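Local atomic coordinates of alanine racemase 1 (Caldanaerobacter subterraneus subsp. tengcongensis MB4, PDB entry 4Y2W), a protein that belongs to the alanine racemase family, two-domain proteins that join a TIM barrel to a mainly beta C-terminal domain and here pair as two subunits. Residues 130-135 and 163-168; 278-283 and 318-323; 291-296 and 311-316. The protein carries 1 engineered substitution. All coordinates share one frame; numbering follows the deposited sequence.

Contact 1. Residues 130-135 and 163-168; sequences IKIDTG and EGIYSH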
loop_
_atom_site.group_PDB
_atom_site.type_symbol
_atom_site.label_atom_id
_atom_site.label_comp_id
_atom_site.label_asym_id
_atom_site.label_seq_id
_atom_site.Cartn_x
_atom_site.Cartn_y
_atom_site.Cartn_z
ATOM N N ILE A 130 14.400 21.939 16.097
ATOM C CA ILE A 130 13.692 21.668 17.324
ATOM C C ILE A 130 12.183 21.704 17.131
ATOM O O ILE A 130 11.663 22.641 16.590
ATOM C CB ILE A 130 14.153 22.648 18.413
ATOM C CG1 ILE A 130 15.650 22.544 18.620
ATOM C CG2 ILE A 130 13.476 22.369 19.719
ATOM C CD1 ILE A 130 16.157 21.151 18.878
ATOM N N LYS A 131 11.477 20.672 17.567
ATOM C CA LYS A 131 10.031 20.646 17.404
ATOM C C LYS A 131 9.334 21.093 18.641
ATOM O O LYS A 131 9.629 20.655 19.723
ATOM C CB LYS A 131 9.491 19.281 16.948
ATOM C CG LYS A 131 7.990 19.060 17.122
ATOM C CD LYS A 131 7.122 19.277 15.887
ATOM C CE LYS A 131 5.649 18.929 16.130
ATOM N NZ LYS A 131 4.975 17.865 15.320
ATOM N N ILE A 132 8.376 21.977 18.444
ATOM C CA ILE A 132 7.588 22.502 19.522
ATOM C C ILE A 132 6.137 22.087 19.394
ATOM O O ILE A 132 5.545 22.200 18.353
ATOM C CB ILE A 132 7.693 24.031 19.558
ATOM C CG1 ILE A 132 9.141 24.449 19.463
ATOM C CG2 ILE A 132 7.105 24.576 20.831
ATOM C CD1 ILE A 132 9.963 24.055 20.660
ATOM N N ASP A 133 5.565 21.618 20.483
ATOM C CA ASP A 133 4.161 21.230 20.488
ATOM C C ASP A 133 3.312 22.404 20.975
ATOM O O ASP A 133 3.239 22.675 22.174
ATOM C CB ASP A 133 3.964 20.007 21.381
ATOM C CG ASP A 133 2.648 19.308 21.134
ATOM O OD1 ASP A 133 1.654 19.992 20.794
ATOM O OD2 ASP A 133 2.610 18.065 21.283
ATOM N N THR A 134 2.672 23.096 20.038
ATOM C CA THR A 134 1.890 24.289 20.349
ATOM C C THR A 134 0.391 24.017 20.473
ATOM O O THR A 134 -0.387 24.954 20.640
ATOM C CB THR A 134 2.106 25.381 19.281
ATOM O OG1 THR A 134 1.868 24.839 17.977
ATOM C CG2 THR A 134 3.525 25.919 19.344
ATOM N N GLY A 135 -0.016 22.749 20.412
ATOM C CA GLY A 135 -1.443 22.395 20.484
ATOM C C GLY A 135 -1.828 21.025 19.936
ATOM O O GLY A 135 -2.777 20.403 20.426
ATOM N N GLU A 163 20.069 24.726 13.706
ATOM C CA GLU A 163 19.654 25.433 12.493
ATOM C C GLU A 163 18.186 25.848 12.478
ATOM O O GLU A 163 17.860 26.944 12.021
ATOM C CB GLU A 163 19.924 24.560 11.268
ATOM C CG GLU A 163 19.683 25.251 9.935
ATOM C CD GLU A 163 19.827 24.306 8.762
ATOM O OE1 GLU A 163 19.006 23.374 8.643
ATOM O OE2 GLU A 163 20.757 24.496 7.955
ATOM N N GLY A 164 17.299 24.974 12.945
ATOM C CA GLY A 164 15.864 25.229 12.840
ATOM C C GLY A 164 15.060 24.986 14.099
ATOM O O GLY A 164 15.529 24.369 15.058
ATOM N N ILE A 165 13.837 25.502 14.089
ATOM C CA ILE A 165 12.872 25.268 15.156
ATOM C C ILE A 165 11.483 25.364 14.537
ATOM O O ILE A 165 11.206 26.294 13.779
ATOM C CB ILE A 165 13.039 26.270 16.326
ATOM C CG1 ILE A 165 11.990 26.009 17.412
ATOM C CG2 ILE A 165 12.949 27.710 15.839
ATOM C CD1 ILE A 165 12.323 26.628 18.753
ATOM N N TYR A 166 10.618 24.397 14.833
ATOM C CA TYR A 166 9.313 24.356 14.183
ATOM C C TYR A 166 8.205 23.739 15.011
ATOM O O TYR A 166 8.449 23.112 16.043
ATOM C CB TYR A 166 9.416 23.643 12.832
ATOM C CG TYR A 166 9.639 22.146 12.889
ATOM C CD1 TYR A 166 10.875 21.616 13.238
ATOM C CD2 TYR A 166 8.613 21.258 12.571
ATOM C CE1 TYR A 166 11.081 20.246 13.278
ATOM C CE2 TYR A 166 8.807 19.888 12.610
ATOM C CZ TYR A 166 10.043 19.386 12.963
ATOM O OH TYR A 166 10.235 18.024 13.001
ATOM N N SER A 167 6.983 23.959 14.534
ATOM C CA SER A 167 5.771 23.411 15.131
ATOM C C SER A 167 4.804 23.038 14.002
ATOM O O SER A 167 5.162 23.116 12.824
ATOM C CB SER A 167 5.140 24.431 16.082
ATOM O OG SER A 167 4.129 23.836 16.878
ATOM N N HIS A 168 3.586 22.641 14.366
ATOM C CA HIS A 168 2.600 22.143 13.404
ATOM C C HIS A 168 1.187 22.538 13.839
ATOM O O HIS A 168 0.825 22.358 15.006
ATOM C CB HIS A 168 2.715 20.617 13.304
ATOM C CG HIS A 168 2.167 20.042 12.034
ATOM N ND1 HIS A 168 2.955 19.793 10.931
ATOM C CD2 HIS A 168 0.916 19.649 11.698
ATOM C CE1 HIS A 168 2.211 19.283 9.965
ATOM N NE2 HIS A 168 0.969 19.185 10.405
#
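K131 and Y166 face the interior of the TIM barrel, where strands 126-131 and 160-166 run parallel as neighbours in a beta-alpha-beta unit, linked through helix 144-155. The lysine CB sits over one face of the phenol ring, displaced toward its rim, 4.3 Å from the centroid: a CH-pi contact. CG leaves anti to the backbone N (chi1 164°), and a bend at chi2 turns the chain along the ring, bringing CD to 3.7 Å from Y166 CE2. CE then carries NZ past the tyrosine until it lies 4.1 Å from H168 CB, with R138 also close by. A long chain suits this place, since its methylenes can lie on an aromatic while the ammonium reaches the mouth of the barrel. The ring is held by T105 through its hydroxyl and lies nearly parallel to the H205 ring. On the other side of the strands, beta-branched I132 and I165 meet through their CG1 atoms at 3.8 Å, under helix 177-195. Backbone bonds join the strands, among them Y166 N to I130 O at 2.7 Å. Side-chain hydroxyls continue the join between I132, T134 and S167: S167 OG gives its proton to I132 O at 2.6 Å, from above the carbonyl plane, and receives that of T134 OG1 at 2.7 Å. T134 OG1 in turn accepts from Q183. Two small hydroxyl side chains, each bonded at both ends of the relay, thus tie the two chains together just before H168 of the alanine pocket.

Contact 2. Residues 278-283 and 318-323; sequences SVIATI and QCMIDV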
loop_
_atom_site.group_PDB
_atom_site.type_symbol
_atom_site.label_atom_id
_atom_site.label_comp_id
_atom_site.label_asym_id
_atom_site.label_seq_id
_atom_site.Cartn_x
_atom_site.Cartn_y
_atom_site.Cartn_z
ATOM N N SER A 278 -25.874 -6.694 -21.607
ATOM C CA SER A 278 -24.759 -5.854 -21.196
ATOM C C SER A 278 -23.441 -6.315 -21.789
ATOM O O SER A 278 -23.278 -7.489 -22.130
ATOM C CB SER A 278 -24.646 -5.849 -19.670
ATOM O OG SER A 278 -25.876 -5.508 -19.052
ATOM N N VAL A 279 -22.513 -5.365 -21.911
ATOM C CA VAL A 279 -21.115 -5.646 -22.216
ATOM C C VAL A 279 -20.292 -5.377 -20.957
ATOM O O VAL A 279 -20.206 -4.240 -20.497
ATOM C CB VAL A 279 -20.585 -4.763 -23.367
ATOM C CG1 VAL A 279 -19.143 -5.123 -23.703
ATOM C CG2 VAL A 279 -21.466 -4.910 -24.601
ATOM N N ILE A 280 -19.695 -6.430 -20.404
ATOM C CA ILE A 280 -18.880 -6.326 -19.194
ATOM C C ILE A 280 -17.401 -6.388 -19.545
ATOM O O ILE A 280 -16.955 -7.306 -20.236
ATOM C CB ILE A 280 -19.192 -7.472 -18.207
ATOM C CG1 ILE A 280 -20.695 -7.535 -17.917
ATOM C CG2 ILE A 280 -18.392 -7.315 -16.919
ATOM C CD1 ILE A 280 -21.296 -6.225 -17.451
ATOM N N ALA A 281 -16.641 -5.413 -19.069
ATOM C CA ALA A 281 -15.196 -5.451 -19.211
ATOM C C ALA A 281 -14.563 -5.812 -17.871
ATOM O O ALA A 281 -15.082 -5.458 -16.812
ATOM C CB ALA A 281 -14.668 -4.119 -19.713
ATOM N N THR A 282 -13.449 -6.532 -17.930
ATOM C CA THR A 282 -12.660 -6.837 -16.749
ATOM C C THR A 282 -11.357 -6.045 -16.846
ATOM O O THR A 282 -10.762 -5.942 -17.925
ATOM C CB THR A 282 -12.354 -8.343 -16.654
ATOM O OG1 THR A 282 -13.557 -9.092 -16.855
ATOM C CG2 THR A 282 -11.769 -8.689 -15.302
ATOM N N ILE A 283 -10.916 -5.488 -15.725
ATOM C CA ILE A 283 -9.704 -4.677 -15.709
ATOM C C ILE A 283 -8.758 -5.175 -14.619
ATOM O O ILE A 283 -9.190 -5.480 -13.506
ATOM C CB ILE A 283 -10.011 -3.171 -15.539
ATOM C CG1 ILE A 283 -10.999 -2.925 -14.386
ATOM C CG2 ILE A 283 -10.572 -2.598 -16.836
ATOM C CD1 ILE A 283 -11.430 -1.477 -14.247
ATOM N N GLN A 318 -8.323 -7.408 -9.638
ATOM C CA GLN A 318 -9.152 -7.054 -10.785
ATOM C C GLN A 318 -10.547 -6.636 -10.354
ATOM O O GLN A 318 -10.926 -6.814 -9.204
ATOM C CB GLN A 318 -9.225 -8.226 -11.768
ATOM C CG GLN A 318 -9.853 -9.485 -11.195
ATOM C CD GLN A 318 -9.086 -10.748 -11.560
ATOM O OE1 GLN A 318 -8.371 -11.307 -10.729
ATOM N NE2 GLN A 318 -9.230 -11.200 -12.802
ATOM N N CYS A 319 -11.295 -6.053 -11.283
ATOM C CA CYS A 319 -12.705 -5.757 -11.061
ATOM C C CYS A 319 -13.420 -5.630 -12.395
ATOM O O CYS A 319 -12.781 -5.510 -13.442
ATOM C CB CYS A 319 -12.882 -4.482 -10.233
ATOM S SG CYS A 319 -12.319 -2.977 -11.055
ATOM N N MET A 320 -14.747 -5.668 -12.345
ATOM C CA MET A 320 -15.575 -5.572 -13.536
ATOM C C MET A 320 -16.266 -4.216 -13.635
ATOM O O MET A 320 -16.616 -3.607 -12.623
ATOM C CB MET A 320 -16.622 -6.679 -13.534
ATOM C CG MET A 320 -16.077 -8.037 -13.939
ATOM S SD MET A 320 -14.888 -8.712 -12.769
ATOM C CE MET A 320 -15.961 -9.111 -11.387
ATOM N N ILE A 321 -16.467 -3.763 -14.868
ATOM C CA ILE A 321 -17.164 -2.511 -15.139
ATOM C C ILE A 321 -18.193 -2.704 -16.251
ATOM O O ILE A 321 -17.974 -3.485 -17.176
ATOM C CB ILE A 321 -16.186 -1.377 -15.528
ATOM C CG1 ILE A 321 -15.132 -1.872 -16.526
ATOM C CG2 ILE A 321 -15.505 -0.819 -14.289
ATOM C CD1 ILE A 321 -14.379 -0.761 -17.235
ATOM N N ASP A 322 -19.313 -1.994 -16.150
ATOM C CA ASP A 322 -20.361 -2.043 -17.166
ATOM C C ASP A 322 -20.037 -1.039 -18.261
ATOM O O ASP A 322 -20.075 0.169 -18.032
ATOM C CB ASP A 322 -21.732 -1.730 -16.552
ATOM C CG ASP A 322 -22.879 -2.002 -17.512
ATOM O OD1 ASP A 322 -22.655 -1.963 -18.739
ATOM O OD2 ASP A 322 -24.006 -2.257 -17.042
ATOM N N VAL A 323 -19.729 -1.544 -19.452
ATOM C CA VAL A 323 -19.350 -0.687 -20.576
ATOM C C VAL A 323 -20.400 -0.713 -21.689
ATOM O O VAL A 323 -20.102 -0.407 -22.846
ATOM C CB VAL A 323 -17.957 -1.072 -21.126
ATOM C CG1 VAL A 323 -16.901 -0.917 -20.041
ATOM C CG2 VAL A 323 -17.945 -2.493 -21.673
#
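V279 and V323 meet at about a right angle at one end of an antiparallel strand pair, 278-283 with 319-322, inside the mixed beta sheet of the C-terminal domain. Their methyls CG1 of V279 and CG2 of V323 approach to 3.5 Å. V323 CG1 turns instead to A281 CB, a methyl small enough to leave I321 CG1 a place 3.9 Å from it. On the face that carries A281, I283, C319 and I321, I283 and I321 also stand crosswise, CD1 of the first reaching CG2 of the second. I283 holds its CG1 between the backbone N and the carbonyl carbon (chi1 48°), a setting that swings the chain over the neighbouring strand, and CG1 comes 3.6 Å from the SG of C319. Beta-branched and small side chains suit such a face, filling it without long flexible arms.

The opposite face is turned differently. M320 lies alongside T282, both pointing the same way, whereas I280 is slanted against M320, its CG2 3.8 Å from M320 CG. Bends at chi2 and chi3 fold the methionine back so that its SD lies 4.0 Å from T282 CG2. T282 OG1 hydrogen-bonds to the backbone O of R138 of the second subunit, and M320 packs on G137 of that subunit, which places the T282 and M320 end of this face at the dimer interface. I266 of the same chain covers I280 and M320.

Hydrogen-bonded pairs (A281 with I321, I283 with C319) alternate with non-hydrogen-bonded ones; beside the valine pair V323 N donates to V279 O at 2.9 Å.

Contact 3. Residues 291-296 and 311-316; sequences LDRRLS and VGRVCM. With ALA (alanine), chain D.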
loop_
_atom_site.group_PDB
_atom_site.type_symbol
_atom_site.label_atom_id
_atom_site.label_comp_id
_atom_site.label_asym_id
_atom_site.label_seq_id
_atom_site.Cartn_x
_atom_site.Cartn_y
_atom_site.Cartn_z
ATOM N N LEU A 291 -7.006 0.090 -4.925
ATOM C CA LEU A 291 -8.395 0.398 -5.253
ATOM C C LEU A 291 -9.291 -0.135 -4.144
ATOM O O LEU A 291 -9.526 -1.334 -4.059
ATOM C CB LEU A 291 -8.785 -0.217 -6.598
ATOM C CG LEU A 291 -10.153 0.221 -7.123
ATOM C CD1 LEU A 291 -10.175 1.730 -7.329
ATOM C CD2 LEU A 291 -10.509 -0.508 -8.411
ATOM N N ASP A 292 -9.793 0.761 -3.299
ATOM C CA ASP A 292 -10.501 0.354 -2.087
ATOM C C ASP A 292 -11.716 -0.511 -2.399
ATOM O O ASP A 292 -12.539 -0.173 -3.246
ATOM C CB ASP A 292 -10.926 1.572 -1.264
ATOM C CG ASP A 292 -11.355 1.204 0.140
ATOM O OD1 ASP A 292 -12.185 0.289 0.302
ATOM O OD2 ASP A 292 -10.852 1.824 1.093
ATOM N N ARG A 293 -11.822 -1.622 -1.681
ATOM C CA ARG A 293 -12.893 -2.587 -1.882
ATOM C C ARG A 293 -14.287 -2.006 -1.599
ATOM O O ARG A 293 -15.287 -2.520 -2.107
ATOM C CB ARG A 293 -12.637 -3.817 -1.009
ATOM C CG ARG A 293 -13.558 -4.989 -1.280
ATOM C CD ARG A 293 -13.000 -6.267 -0.680
ATOM N NE ARG A 293 -14.047 -7.260 -0.462
ATOM C CZ ARG A 293 -14.880 -7.271 0.576
ATOM N NH1 ARG A 293 -14.806 -6.342 1.524
ATOM N NH2 ARG A 293 -15.801 -8.221 0.666
ATOM N N ARG A 294 -14.356 -0.938 -0.804
ATOM C CA ARG A 294 -15.637 -0.271 -0.522
ATOM C C ARG A 294 -16.250 0.408 -1.755
ATOM O O ARG A 294 -17.434 0.736 -1.745
ATOM C CB ARG A 294 -15.512 0.722 0.648
ATOM C CG ARG A 294 -15.582 0.044 2.013
ATOM C CD ARG A 294 -15.411 1.012 3.173
ATOM N NE ARG A 294 -14.091 1.642 3.150
ATOM C CZ ARG A 294 -13.845 2.946 3.312
ATOM N NH1 ARG A 294 -14.826 3.821 3.557
ATOM N NH2 ARG A 294 -12.587 3.378 3.256
ATOM N N LEU A 295 -15.456 0.595 -2.811
ATOM C CA LEU A 295 -15.967 1.094 -4.091
ATOM C C LEU A 295 -16.771 0.043 -4.868
ATOM O O LEU A 295 -17.322 0.349 -5.924
ATOM C CB LEU A 295 -14.821 1.608 -4.964
ATOM C CG LEU A 295 -13.938 2.713 -4.379
ATOM C CD1 LEU A 295 -12.896 3.129 -5.403
ATOM C CD2 LEU A 295 -14.753 3.916 -3.938
ATOM N N SER A 296 -16.823 -1.187 -4.360
ATOM C CA SER A 296 -17.720 -2.218 -4.887
ATOM C C SER A 296 -19.127 -1.659 -5.101
ATOM O O SER A 296 -19.774 -1.240 -4.139
ATOM C CB SER A 296 -17.797 -3.393 -3.906
ATOM O OG SER A 296 -16.521 -3.963 -3.663
ATOM N N VAL A 311 -19.063 -2.863 -11.268
ATOM C CA VAL A 311 -20.168 -3.783 -11.011
ATOM C C VAL A 311 -19.633 -5.048 -10.351
ATOM O O VAL A 311 -18.625 -5.611 -10.784
ATOM C CB VAL A 311 -20.964 -4.109 -12.296
ATOM C CG1 VAL A 311 -21.820 -2.919 -12.691
ATOM C CG2 VAL A 311 -20.043 -4.499 -13.444
ATOM N N GLY A 312 -20.306 -5.475 -9.286
ATOM C CA GLY A 312 -19.828 -6.577 -8.456
ATOM C C GLY A 312 -18.751 -6.093 -7.506
ATOM O O GLY A 312 -18.412 -4.908 -7.500
ATOM N N ARG A 313 -18.216 -7.009 -6.701
ATOM C CA ARG A 313 -17.185 -6.666 -5.717
ATOM C C ARG A 313 -15.843 -6.426 -6.391
ATOM O O ARG A 313 -15.559 -6.990 -7.452
ATOM C CB ARG A 313 -17.025 -7.767 -4.660
ATOM C CG ARG A 313 -18.269 -8.023 -3.825
ATOM C CD ARG A 313 -17.923 -8.331 -2.376
ATOM N NE ARG A 313 -19.109 -8.711 -1.606
ATOM C CZ ARG A 313 -19.467 -9.959 -1.293
ATOM N NH1 ARG A 313 -18.741 -11.009 -1.664
ATOM N NH2 ARG A 313 -20.575 -10.162 -0.586
ATOM N N VAL A 314 -15.027 -5.578 -5.770
ATOM C CA VAL A 314 -13.657 -5.370 -6.208
ATOM C C VAL A 314 -12.826 -6.532 -5.674
ATOM O O VAL A 314 -12.810 -6.792 -4.470
ATOM C CB VAL A 314 -13.094 -4.025 -5.707
ATOM C CG1 VAL A 314 -11.612 -3.896 -6.027
ATOM C CG2 VAL A 314 -13.869 -2.872 -6.323
ATOM N N CYS A 315 -12.164 -7.244 -6.582
ATOM C CA CYS A 315 -11.305 -8.366 -6.220
ATOM C C CYS A 315 -9.928 -7.836 -5.846
ATOM O O CYS A 315 -9.678 -6.633 -5.907
ATOM C CB CYS A 315 -11.200 -9.361 -7.383
ATOM S SG CYS A 315 -12.788 -9.906 -8.055
ATOM N N MET A 316 -9.036 -8.736 -5.461
ATOM C CA MET A 316 -7.696 -8.358 -5.035
ATOM C C MET A 316 -6.877 -7.757 -6.176
ATOM O O MET A 316 -6.109 -6.815 -5.968
ATOM C CB MET A 316 -6.980 -9.585 -4.478
ATOM C CG MET A 316 -5.655 -9.300 -3.793
ATOM S SD MET A 316 -5.150 -10.686 -2.756
ATOM C CE MET A 316 -3.452 -10.235 -2.414
HETATM N N ALA D . -9.516 -13.791 -5.420
HETATM C CA ALA D . -9.777 -13.340 -4.024
HETATM C C ALA D . -10.139 -11.854 -4.010
HETATM O O ALA D . -9.782 -11.126 -4.934
HETATM C CB ALA D . -8.565 -13.612 -3.139
HETATM O OXT ALA D . -10.793 -11.340 -3.095
#
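Two arginines, R293 and R313, lie side by side and point the same way, R293 NH2 standing only 4.0 Å from R313 NE. Their guanidinium planes are turned 43° apart, so the groups are not stacked flat on each other. The charge of R313 is probably offset by E174 of the second subunit, which forms a salt bridge with NH1. Separately, E361 of that subunit accepts a hydrogen bond from the backbone N of R293 and so holds the main chain there. R293 reaches its neighbour with a chain extended from CG to NE, CG anti to the backbone N (chi1 -171°), passing V314 O on the way.

V314 is the apolar centre of the contact. Its CG1 turns toward the 291-296 turn, 3.8 Å from L291 O and 4.3 Å from L291 CD2, while CG2 rests against S296; a compact branched side chain can touch the leucine and serine sides at once. Next to it the serine hydroxyl does polar work, with V314 N donating to S296 OG at 3.0 Å along a nearly straight N-H...O of 164°. The same OG is hydrogen-bonded to R293 O, at a length too short to be taken literally at this resolution.

Both segments are loops of the C-terminal domain, flanking the strand hairpin 300-303 and 306-311. The first contains a short 3-10 turn opened by an Asx turn, in which D292 OD1 accepts from R294 N at 2.7 Å; aspartate suits that place because its short carboxylate reaches the N-H two residues on. G312 adopts a positive phi, a conformation easily taken by glycine, and its N is held by N297. The second loop then runs into the alanine pocket, where M316 N donates to the O of the bound alanine at 2.6 Å and C315 CB packs beside the same oxygen.

In the fold
Contact 1 comes first along the chain, in the barrel of the N-terminal domain; contacts 2 and 3 follow in the C-terminal domain, on the opposite side of the chain's centre. The centre of contact 1 lies about 50 Å from that of contact 2 and about 41 Å from that of contact 3. Contacts 2 and 3, centres about 12 Å apart, touch: contact 3 is nested in the loop closed by contact 2, and strand 306-311, in the same sheet as both strands of contact 2, runs into 311-316, V311 N lying 2.9 Å from M320 O, probably hydrogen-bonded. Both also meet the second subunit, including its R138, a pocket residue like H168. One subunit's C-terminal domain thus faces the other's barrel mouth, as in dimeric relatives.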